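Local coordinates for protein ethanolamine kinase Pv091845 (Plasmodium vivax, PDB 2QG7) that probably phosphorylates ethanolamine, the first step in the synthesis of phosphatidylethanolamine, at residues 121-125 with 137-142; 94-99 with 174-179; 293-297 with 349-354; 54-59 with 89-93. All blocks are in the same frame, centred on the assembly; numbering follows the deposited sequence.

Contact 1 (121-125 with 137-142); sequences TNILI and LIRLYG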
# COMPACT_ATOMS: atom_id res chain seq x y z
N THR D 121 -7.59 1.50 -18.44
CA THR D 121 -7.93 0.32 -19.25
C THR D 121 -8.25 0.65 -20.73
O THR D 121 -8.63 -0.23 -21.52
CB THR D 121 -9.06 -0.50 -18.58
OG1 THR D 121 -10.26 0.29 -18.48
CG2 THR D 121 -8.62 -0.95 -17.18
N ASN D 122 -8.08 1.93 -21.09
CA ASN D 122 -8.35 2.44 -22.43
C ASN D 122 -7.13 3.20 -22.90
O ASN D 122 -6.29 3.62 -22.08
CB ASN D 122 -9.53 3.43 -22.39
CG ASN D 122 -10.80 2.83 -21.75
OD1 ASN D 122 -11.45 3.50 -20.91
ND2 ASN D 122 -11.17 1.59 -22.15
N ILE D 123 -7.02 3.35 -24.23
CA ILE D 123 -6.06 4.27 -24.83
C ILE D 123 -6.84 5.38 -25.54
O ILE D 123 -7.72 5.09 -26.35
CB ILE D 123 -5.13 3.54 -25.82
CG1 ILE D 123 -4.53 2.31 -25.14
CG2 ILE D 123 -4.05 4.50 -26.33
CD1 ILE D 123 -4.03 1.19 -26.09
N LEU D 124 -6.52 6.63 -25.18
CA LEU D 124 -7.17 7.81 -25.76
C LEU D 124 -6.28 8.60 -26.71
O LEU D 124 -5.17 9.00 -26.35
CB LEU D 124 -7.71 8.75 -24.67
CG LEU D 124 -9.02 8.33 -24.02
CD1 LEU D 124 -9.33 9.23 -22.81
CD2 LEU D 124 -10.16 8.32 -25.04
N ILE D 125 -6.79 8.82 -27.92
CA ILE D 125 -6.02 9.53 -28.92
C ILE D 125 -6.83 10.68 -29.50
O ILE D 125 -7.88 10.46 -30.12
CB ILE D 125 -5.46 8.60 -30.06
CG1 ILE D 125 -4.80 7.34 -29.48
CG2 ILE D 125 -4.51 9.39 -31.01
CD1 ILE D 125 -5.77 6.14 -29.30
N LEU D 137 -11.86 12.29 -31.06
CA LEU D 137 -11.17 11.49 -30.05
C LEU D 137 -11.30 10.01 -30.42
O LEU D 137 -12.42 9.54 -30.75
CB LEU D 137 -11.77 11.76 -28.66
CG LEU D 137 -11.11 11.17 -27.41
CD1 LEU D 137 -9.76 11.81 -27.17
CD2 LEU D 137 -12.00 11.37 -26.17
N ILE D 138 -10.18 9.29 -30.39
CA ILE D 138 -10.25 7.86 -30.61
C ILE D 138 -10.03 7.15 -29.29
O ILE D 138 -9.07 7.44 -28.56
CB ILE D 138 -9.25 7.35 -31.68
CG1 ILE D 138 -9.49 8.05 -33.02
CG2 ILE D 138 -9.37 5.84 -31.85
CD1 ILE D 138 -8.48 7.69 -34.09
N ARG D 139 -10.95 6.24 -28.98
CA ARG D 139 -10.85 5.44 -27.79
C ARG D 139 -10.69 3.99 -28.20
O ARG D 139 -11.55 3.42 -28.89
CB ARG D 139 -12.08 5.64 -26.91
CG ARG D 139 -11.97 5.00 -25.53
CD ARG D 139 -13.31 5.00 -24.83
NE ARG D 139 -13.75 6.35 -24.47
CZ ARG D 139 -13.34 7.03 -23.40
NH1 ARG D 139 -13.81 8.26 -23.19
NH2 ARG D 139 -12.45 6.52 -22.54
N LEU D 140 -9.58 3.41 -27.77
CA LEU D 140 -9.24 2.03 -28.08
C LEU D 140 -9.30 1.24 -26.79
O LEU D 140 -8.63 1.59 -25.81
CB LEU D 140 -7.85 1.94 -28.72
CG LEU D 140 -7.64 2.66 -30.07
CD1 LEU D 140 -6.19 2.60 -30.46
CD2 LEU D 140 -8.46 2.02 -31.18
N TYR D 141 -10.12 0.20 -26.79
CA TYR D 141 -10.33 -0.62 -25.60
C TYR D 141 -9.15 -1.55 -25.31
O TYR D 141 -8.45 -1.97 -26.24
CB TYR D 141 -11.62 -1.45 -25.72
CG TYR D 141 -12.85 -0.73 -26.25
CD1 TYR D 141 -13.11 0.61 -25.91
CD2 TYR D 141 -13.78 -1.41 -27.06
CE1 TYR D 141 -14.24 1.26 -26.39
CE2 TYR D 141 -14.92 -0.78 -27.54
CZ TYR D 141 -15.14 0.56 -27.20
OH TYR D 141 -16.27 1.21 -27.67
N GLY D 142 -8.94 -1.86 -24.02
CA GLY D 142 -7.95 -2.87 -23.62
C GLY D 142 -8.40 -4.32 -23.85
O GLY D 142 -9.41 -4.57 -24.54

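Contact 2 (94-99 with 174-179); sequences VMLHYG and FTNGRI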
# COMPACT_ATOMS: atom_id res chain seq x y z
N VAL D 94 -8.29 4.13 -38.66
CA VAL D 94 -9.55 4.33 -37.95
C VAL D 94 -10.29 5.48 -38.60
O VAL D 94 -11.46 5.34 -38.96
CB VAL D 94 -9.35 4.54 -36.41
CG1 VAL D 94 -10.64 4.99 -35.74
CG2 VAL D 94 -8.85 3.24 -35.72
N MET D 95 -9.58 6.58 -38.81
CA MET D 95 -10.15 7.76 -39.45
C MET D 95 -10.48 7.57 -40.94
O MET D 95 -11.37 8.24 -41.49
CB MET D 95 -9.22 8.98 -39.27
CG MET D 95 -9.09 9.50 -37.80
SD MET D 95 -10.64 9.67 -36.84
CE MET D 95 -11.63 10.89 -37.80
N LEU D 96 -9.74 6.69 -41.60
CA LEU D 96 -9.93 6.49 -43.02
C LEU D 96 -11.15 5.61 -43.32
O LEU D 96 -11.90 5.88 -44.27
CB LEU D 96 -8.65 5.90 -43.66
CG LEU D 96 -8.59 5.55 -45.16
CD1 LEU D 96 -8.69 6.78 -46.09
CD2 LEU D 96 -7.31 4.78 -45.42
N HIS D 97 -11.35 4.56 -42.51
CA HIS D 97 -12.42 3.60 -42.72
C HIS D 97 -13.63 3.93 -41.84
O HIS D 97 -14.72 4.22 -42.35
CB HIS D 97 -11.91 2.17 -42.45
CG HIS D 97 -12.97 1.11 -42.59
ND1 HIS D 97 -13.19 0.14 -41.62
CD2 HIS D 97 -13.89 0.88 -43.56
CE1 HIS D 97 -14.18 -0.64 -42.00
NE2 HIS D 97 -14.63 -0.22 -43.17
N TYR D 98 -13.42 3.89 -40.53
CA TYR D 98 -14.52 4.08 -39.56
C TYR D 98 -15.07 5.52 -39.56
O TYR D 98 -16.29 5.73 -39.59
CB TYR D 98 -14.08 3.63 -38.16
CG TYR D 98 -13.93 2.14 -38.01
CD1 TYR D 98 -12.75 1.58 -37.50
CD2 TYR D 98 -14.98 1.26 -38.38
CE1 TYR D 98 -12.60 0.18 -37.36
CE2 TYR D 98 -14.85 -0.14 -38.24
CZ TYR D 98 -13.65 -0.67 -37.74
OH TYR D 98 -13.51 -2.05 -37.59
N GLY D 99 -14.15 6.49 -39.54
CA GLY D 99 -14.47 7.90 -39.53
C GLY D 99 -14.37 8.54 -40.90
O GLY D 99 -13.84 9.63 -41.04
N PHE D 174 -16.95 0.41 -33.04
CA PHE D 174 -16.37 -0.80 -33.63
C PHE D 174 -15.87 -1.75 -32.55
O PHE D 174 -15.72 -1.36 -31.38
CB PHE D 174 -15.27 -0.48 -34.67
CG PHE D 174 -14.31 0.63 -34.27
CD1 PHE D 174 -13.08 0.34 -33.69
CD2 PHE D 174 -14.63 1.97 -34.51
CE1 PHE D 174 -12.19 1.35 -33.34
CE2 PHE D 174 -13.74 2.99 -34.17
CZ PHE D 174 -12.52 2.67 -33.58
N THR D 175 -15.61 -3.00 -32.94
CA THR D 175 -15.45 -4.07 -31.92
C THR D 175 -14.30 -3.85 -30.95
O THR D 175 -14.22 -4.54 -29.90
CB THR D 175 -15.33 -5.50 -32.52
OG1 THR D 175 -14.24 -5.54 -33.46
CG2 THR D 175 -16.65 -5.90 -33.22
N ASN D 176 -13.43 -2.89 -31.26
CA ASN D 176 -12.22 -2.69 -30.47
C ASN D 176 -12.01 -1.22 -30.05
O ASN D 176 -11.01 -0.86 -29.41
CB ASN D 176 -11.01 -3.34 -31.18
CG ASN D 176 -10.54 -2.54 -32.39
OD1 ASN D 176 -9.49 -1.93 -32.34
ND2 ASN D 176 -11.30 -2.54 -33.47
N GLY D 177 -12.98 -0.37 -30.37
CA GLY D 177 -12.90 1.01 -29.95
C GLY D 177 -14.02 1.83 -30.49
O GLY D 177 -15.00 1.29 -31.01
N ARG D 178 -13.87 3.15 -30.39
CA ARG D 178 -14.87 4.08 -30.93
C ARG D 178 -14.28 5.43 -31.31
O ARG D 178 -13.16 5.79 -30.90
CB ARG D 178 -15.99 4.30 -29.91
CG ARG D 178 -15.56 5.15 -28.71
CD ARG D 178 -16.73 5.52 -27.85
NE ARG D 178 -17.09 4.44 -26.96
CZ ARG D 178 -17.13 4.53 -25.63
NH1 ARG D 178 -17.49 3.46 -24.93
NH2 ARG D 178 -16.83 5.68 -25.01
N ILE D 179 -15.06 6.19 -32.08
CA ILE D 179 -14.73 7.58 -32.40
C ILE D 179 -15.76 8.51 -31.77
O ILE D 179 -16.97 8.43 -32.06
CB ILE D 179 -14.62 7.88 -33.94
CG1 ILE D 179 -13.76 6.83 -34.66
CG2 ILE D 179 -14.04 9.28 -34.16
CD1 ILE D 179 -13.88 6.85 -36.21

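Contact 3 (293-297 with 349-354); sequences CHCDL and FIDFEY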
# COMPACT_ATOMS: atom_id res chain seq x y z
N CYS D 293 -26.39 5.74 -12.25
CA CYS D 293 -25.14 6.13 -11.61
C CYS D 293 -23.98 6.20 -12.60
O CYS D 293 -24.00 5.58 -13.64
CB CYS D 293 -24.84 5.13 -10.51
SG CYS D 293 -25.98 5.20 -9.10
N HIS D 294 -22.97 7.01 -12.29
CA HIS D 294 -21.72 6.97 -13.05
C HIS D 294 -20.85 5.73 -12.75
O HIS D 294 -20.37 5.05 -13.68
CB HIS D 294 -20.93 8.24 -12.83
CG HIS D 294 -19.70 8.33 -13.68
ND1 HIS D 294 -18.54 7.63 -13.40
CD2 HIS D 294 -19.44 9.04 -14.80
CE1 HIS D 294 -17.63 7.90 -14.32
NE2 HIS D 294 -18.15 8.76 -15.18
N CYS D 295 -20.67 5.46 -11.45
CA CYS D 295 -20.05 4.22 -10.92
C CYS D 295 -18.52 4.19 -10.81
O CYS D 295 -17.99 3.25 -10.24
CB CYS D 295 -20.54 2.96 -11.63
SG CYS D 295 -22.31 2.76 -11.63
N ASP D 296 -17.86 5.21 -11.37
CA ASP D 296 -16.42 5.34 -11.40
C ASP D 296 -16.01 6.80 -11.32
O ASP D 296 -15.24 7.35 -12.12
CB ASP D 296 -15.83 4.65 -12.65
CG ASP D 296 -14.35 4.40 -12.51
OD1 ASP D 296 -13.83 4.34 -11.35
OD2 ASP D 296 -13.69 4.29 -13.57
N LEU D 297 -16.55 7.47 -10.32
CA LEU D 297 -16.40 8.91 -10.25
C LEU D 297 -15.13 9.29 -9.52
O LEU D 297 -15.16 9.99 -8.51
CB LEU D 297 -17.65 9.53 -9.66
CG LEU D 297 -18.07 10.92 -10.16
CD1 LEU D 297 -18.42 10.99 -11.67
CD2 LEU D 297 -19.23 11.45 -9.29
N PHE D 349 -18.66 15.05 -16.50
CA PHE D 349 -18.10 13.74 -16.30
C PHE D 349 -17.80 13.04 -17.62
O PHE D 349 -18.47 13.27 -18.62
CB PHE D 349 -19.05 12.87 -15.45
CG PHE D 349 -19.47 13.52 -14.15
CD1 PHE D 349 -18.61 14.34 -13.45
CD2 PHE D 349 -20.75 13.30 -13.63
CE1 PHE D 349 -19.02 14.95 -12.26
CE2 PHE D 349 -21.12 13.89 -12.45
CZ PHE D 349 -20.27 14.71 -11.78
N ILE D 350 -16.79 12.18 -17.59
CA ILE D 350 -16.36 11.35 -18.74
C ILE D 350 -16.24 9.91 -18.28
O ILE D 350 -16.31 9.60 -17.10
CB ILE D 350 -14.96 11.82 -19.39
CG1 ILE D 350 -13.82 11.85 -18.35
CG2 ILE D 350 -15.07 13.16 -20.13
CD1 ILE D 350 -12.43 11.69 -18.94
N ASP D 351 -16.07 9.02 -19.24
CA ASP D 351 -15.83 7.60 -19.02
C ASP D 351 -16.96 6.87 -18.28
O ASP D 351 -16.86 6.54 -17.08
CB ASP D 351 -14.45 7.38 -18.41
CG ASP D 351 -13.81 6.08 -18.89
OD1 ASP D 351 -14.53 5.17 -19.44
OD2 ASP D 351 -12.56 5.97 -18.69
N PHE D 352 -18.02 6.60 -19.02
CA PHE D 352 -19.23 5.98 -18.47
C PHE D 352 -19.28 4.49 -18.76
O PHE D 352 -20.35 3.94 -19.01
CB PHE D 352 -20.46 6.65 -19.10
CG PHE D 352 -20.55 8.13 -18.84
CD1 PHE D 352 -19.99 9.04 -19.72
CD2 PHE D 352 -21.17 8.60 -17.69
CE1 PHE D 352 -20.05 10.43 -19.46
CE2 PHE D 352 -21.24 9.95 -17.42
CZ PHE D 352 -20.67 10.86 -18.31
N GLU D 353 -18.10 3.85 -18.73
CA GLU D 353 -18.01 2.40 -18.98
C GLU D 353 -18.60 1.54 -17.87
O GLU D 353 -18.93 0.39 -18.12
CB GLU D 353 -16.59 1.95 -19.32
CG GLU D 353 -15.50 2.29 -18.31
CD GLU D 353 -14.06 1.97 -18.85
OE1 GLU D 353 -13.06 1.88 -18.04
OE2 GLU D 353 -13.95 1.80 -20.10
N TYR D 354 -18.74 2.10 -16.67
CA TYR D 354 -19.33 1.36 -15.56
C TYR D 354 -20.75 1.78 -15.26
O TYR D 354 -21.40 1.16 -14.42
CB TYR D 354 -18.46 1.41 -14.30
CG TYR D 354 -17.08 0.86 -14.54
CD1 TYR D 354 -16.01 1.70 -14.81
CD2 TYR D 354 -16.86 -0.52 -14.53
CE1 TYR D 354 -14.75 1.20 -15.04
CE2 TYR D 354 -15.61 -1.03 -14.77
CZ TYR D 354 -14.57 -0.17 -15.01
OH TYR D 354 -13.32 -0.69 -15.26
O HOH W 1 -18.03 4.56 -15.56

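Contact 4 (54-59 with 89-93); sequences ESNLRI and IYCKY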
# COMPACT_ATOMS: atom_id res chain seq x y z
N GLU D 54 4.76 -1.82 -36.87
CA GLU D 54 4.67 -0.92 -38.00
C GLU D 54 4.59 -1.66 -39.35
O GLU D 54 3.91 -1.19 -40.29
CB GLU D 54 5.86 0.03 -37.98
CG GLU D 54 5.77 1.15 -39.02
CD GLU D 54 7.03 2.00 -39.13
OE1 GLU D 54 7.20 2.64 -40.19
OE2 GLU D 54 7.85 2.03 -38.16
N SER D 55 5.29 -2.79 -39.45
CA SER D 55 5.25 -3.65 -40.63
C SER D 55 3.96 -4.47 -40.71
O SER D 55 3.55 -4.86 -41.81
CB SER D 55 6.47 -4.57 -40.68
OG SER D 55 7.66 -3.83 -40.98
N ASN D 56 3.33 -4.76 -39.56
CA ASN D 56 1.99 -5.34 -39.57
C ASN D 56 1.02 -4.44 -40.33
O ASN D 56 0.19 -4.92 -41.12
CB ASN D 56 1.44 -5.58 -38.16
CG ASN D 56 2.18 -6.67 -37.39
OD1 ASN D 56 2.05 -6.75 -36.16
ND2 ASN D 56 2.92 -7.54 -38.10
N LEU D 57 1.14 -3.13 -40.11
CA LEU D 57 0.18 -2.14 -40.63
C LEU D 57 0.60 -1.46 -41.94
O LEU D 57 0.00 -0.47 -42.36
CB LEU D 57 -0.13 -1.06 -39.55
CG LEU D 57 -0.65 -1.49 -38.17
CD1 LEU D 57 -0.78 -0.31 -37.24
CD2 LEU D 57 -1.98 -2.28 -38.25
N ARG D 58 1.61 -2.01 -42.59
CA ARG D 58 2.18 -1.40 -43.78
C ARG D 58 1.28 -1.61 -44.99
O ARG D 58 0.81 -2.72 -45.25
CB ARG D 58 3.60 -1.96 -44.01
CG ARG D 58 4.52 -0.98 -44.69
CD ARG D 58 5.97 -1.17 -44.26
NE ARG D 58 6.68 0.11 -44.29
CZ ARG D 58 7.70 0.43 -43.49
NH1 ARG D 58 8.25 1.64 -43.60
NH2 ARG D 58 8.17 -0.44 -42.59
N ILE D 59 1.04 -0.53 -45.72
CA ILE D 59 0.30 -0.60 -46.98
C ILE D 59 1.28 -0.31 -48.15
O ILE D 59 1.86 0.78 -48.25
CB ILE D 59 -0.92 0.37 -47.00
CG1 ILE D 59 -1.94 -0.06 -45.96
CG2 ILE D 59 -1.59 0.40 -48.39
CD1 ILE D 59 -3.02 0.94 -45.72
N ILE D 89 -0.48 5.31 -36.83
CA ILE D 89 -0.80 4.71 -38.14
C ILE D 89 -2.13 3.95 -38.05
O ILE D 89 -2.98 4.05 -38.95
CB ILE D 89 0.33 3.75 -38.62
CG1 ILE D 89 1.63 4.51 -38.87
CG2 ILE D 89 -0.09 2.97 -39.87
CD1 ILE D 89 2.89 3.64 -38.84
N TYR D 90 -2.31 3.19 -36.96
CA TYR D 90 -3.57 2.50 -36.69
C TYR D 90 -4.72 3.50 -36.62
O TYR D 90 -5.81 3.26 -37.15
CB TYR D 90 -3.50 1.64 -35.40
CG TYR D 90 -4.65 0.62 -35.30
CD1 TYR D 90 -4.61 -0.58 -36.03
CD2 TYR D 90 -5.78 0.87 -34.51
CE1 TYR D 90 -5.66 -1.50 -35.98
CE2 TYR D 90 -6.83 -0.05 -34.43
CZ TYR D 90 -6.76 -1.23 -35.17
OH TYR D 90 -7.80 -2.14 -35.10
N CYS D 91 -4.43 4.64 -36.00
CA CYS D 91 -5.36 5.76 -35.89
C CYS D 91 -5.71 6.43 -37.21
O CYS D 91 -6.85 6.88 -37.37
CB CYS D 91 -4.82 6.80 -34.90
SG CYS D 91 -5.00 6.20 -33.22
N LYS D 92 -4.75 6.50 -38.13
CA LYS D 92 -5.01 7.01 -39.47
C LYS D 92 -6.02 6.14 -40.20
O LYS D 92 -6.79 6.65 -41.00
CB LYS D 92 -3.73 7.02 -40.31
CG LYS D 92 -2.85 8.23 -40.14
CD LYS D 92 -1.51 8.01 -40.84
CE LYS D 92 -1.63 8.28 -42.34
NZ LYS D 92 -0.28 8.23 -42.99
N TYR D 93 -5.95 4.83 -39.97
CA TYR D 93 -6.86 3.86 -40.61
C TYR D 93 -8.25 3.87 -39.97
O TYR D 93 -9.25 3.62 -40.66
CB TYR D 93 -6.29 2.44 -40.55
CG TYR D 93 -4.94 2.25 -41.18
CD1 TYR D 93 -4.49 3.07 -42.23
CD2 TYR D 93 -4.10 1.21 -40.76
CE1 TYR D 93 -3.24 2.90 -42.81
CE2 TYR D 93 -2.83 1.02 -41.33
CZ TYR D 93 -2.41 1.87 -42.35
OH TYR D 93 -1.18 1.68 -42.93

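Contact 1 (121-125 with 137-142)
Antiparallel strand pairing joins 122-125 to 137-141, two adjoining arms of a beta hairpin in the middle of the five-stranded sheet, whose 1-2-3-5-4 strand order is that of the N-lobe of the protein kinase fold. Ile123 and Leu140 form one hydrogen-bonded pair, Ile125 and Ile138 the next. Ile123 N reaches Leu140 O at 2.9 Å, and the return bond from Leu140 N to Ile123 O is equally long and almost straight (173°). Ile138 N to Ile125 O is shorter, 2.6 Å, while Gly142 N to Thr121 O is only a weak bond. On the face carrying the isoleucines and Leu140, Ile125 CD1 packs 3.7 Å from Leu140 CD1, and helix 84-98 lies against this layer.

The other face is mixed. Arg139 leaves with CG anti to its N (chi1 -171°) and then bends at chi3, which lays the guanidinium beside Leu124: CD2 of Leu124 sits over its centre, 3.8 Å from Arg139 CZ. Asn122 comes in at the guanidinium edge, its amide turned 82° to that plane, with OD1 a loose 3.6 Å from Arg139 NH2. The stronger partner of Arg139 is Glu180. While the Leu124 methyl packs on one face, the salt bridge from NH1 to Glu180 orients the group and would offset part of its buried positive charge.

Contact 2 (94-99 with 174-179)
Phe174 has its CG wedged between its own backbone N and carbonyl carbon (chi1 42°), which turns the ring toward helix 84-98; Tyr98 answers with CG beside its N (chi1 -71°), leaning its ring out to meet it. The two rings form an offset stack with centroids 4.1 Å apart and planes only 3° from parallel. The overlap is slipped so that Phe174 CB also lies over the Tyr98 face, 3.5 Å from Tyr98 CZ. On the far side of the Phe174 ring sits Gly177 O, centred over the face, so the phenyl is sandwiched between the tyrosine and its own turn.

That turn is a type I beta turn from Phe174 to Gly177, closed by backbone bonds in both directions, and it makes the tight hairpin between strands 170-174 and 177-181 at the edge of the N-lobe sheet. The helix crosses strand 177-179 nearly at right angles, and its last residues form a wider pi-type turn in which Gly99 N bonds to Val94 O at 3.0 Å.

Val94 CG1 touches both strand residues, 3.7 Å from Phe174 CZ and 3.8 Å from Ile179 CD1. Ile179 pushes CD1 into the helix end: it lies 3.8 Å from Tyr98 CB and packs tightly against the backbone, 3.4 Å from Gly99 N. Helix 65-75 adds Leu73 against Val94, and Lys74 NZ makes a weak hydrogen bond to Tyr98 OH.

Contact 3 (293-297 with 349-354)
Leu297 drops its CD1 over the centre of the Phe349 ring, 3.7 Å from Phe349 CG, a CH-pi contact almost along the ring normal; the same methyl also lies off-centre over a face of His294. The imidazole is held by both nitrogens in its plane. NE2 donates to Ile350 O at 2.8 Å, approaching from above the carbonyl plane, and ND1 accepts from Asp296 N at 3.2 Å, which fixes the ring's rotation. At another edge His294 CD2 presses on Phe352 CE2, 3.3 Å away, with the two rings oblique at 59°.

A water knits the backbones together: it donates to His294 O and Asp351 O and accepts from Tyr354 N at 2.8 Å. Beyond it Cys295 CB packs on Tyr354 CB at 3.7 Å, and the Asp296 carboxylate stands almost upright to the Tyr354 ring, OD2 3.6 Å from CE1.

In sequence, His-Cys-Asp and Ile-Asp-Phe-Glu recall the HxD catalytic loop and DFG-like segment of the kinase fold, consistent with a place at the active site. Helix 196-210 backs His294, Leu297 and Phe349, helix 151-163 touches Phe352, and strand 356-359 lies against Cys295.

Contact 4 (54-59 with 89-93)
Leu57 meets two tyrosine rings at their edges: its carbonyl O lies near the plane of Tyr93, and its CD2 near that of Tyr90, 3.8 Å from Tyr90 CD1. One face of the Tyr93 ring rests on Ile89 O, the carbonyl one helical turn back, centred 3.4 Å above the plane. Tyr93 OH donates to Leu57 O at a short 2.5 Å, the C=O pointing nearly straight at the hydroxyl (173°). This gives the loop one firm polar hold on the helix, and Ile59 lies beside it, with CD1 3.5 Å from Tyr93 CE1, oblique to the ring.

Residues 54-59 belong to the irregular N-terminal segment that leads into helix 65-75, and here they lie across helix 84-98. Leu57 is the buried centre. With CG anti to its carbonyl carbon (chi1 -56°), its branches spread over the helix, and CD1 reaches Tyr90 CB at 3.8 Å. Its CB meets Ile89 CG2 at 4.0 Å, while Ile89 CD1 turns outward to Glu54 CG, 3.8 Å away.

Helix 65-75 adds Ala69 and Leu73 against Tyr93 and Leu72 against Ile59. The hydroxyl of Tyr90 points away from the loop and bonds to Leu73 O.

How the contacts relate
From the N terminus, contact 4 comes first: helix 84-98 comes back at 89-93 to the loop at 54-59, enclosing helix 65-75. The next residues of that same helix, 94-99, open contact 2, which closes only at 174-179. Contact 1, the short hairpin between 121-125 and 137-142, is nested inside this loop, and strands 136-141 and 177-181 are neighbours in the sheet. Contacts 1, 2 and 4 thus bind the N-terminal segment, helix and sheet into one lobe. Contact 3 follows in series and ties two loops near the chain's centre. It touches contact 1 where Asp351 and Glu353 come close to Asn122.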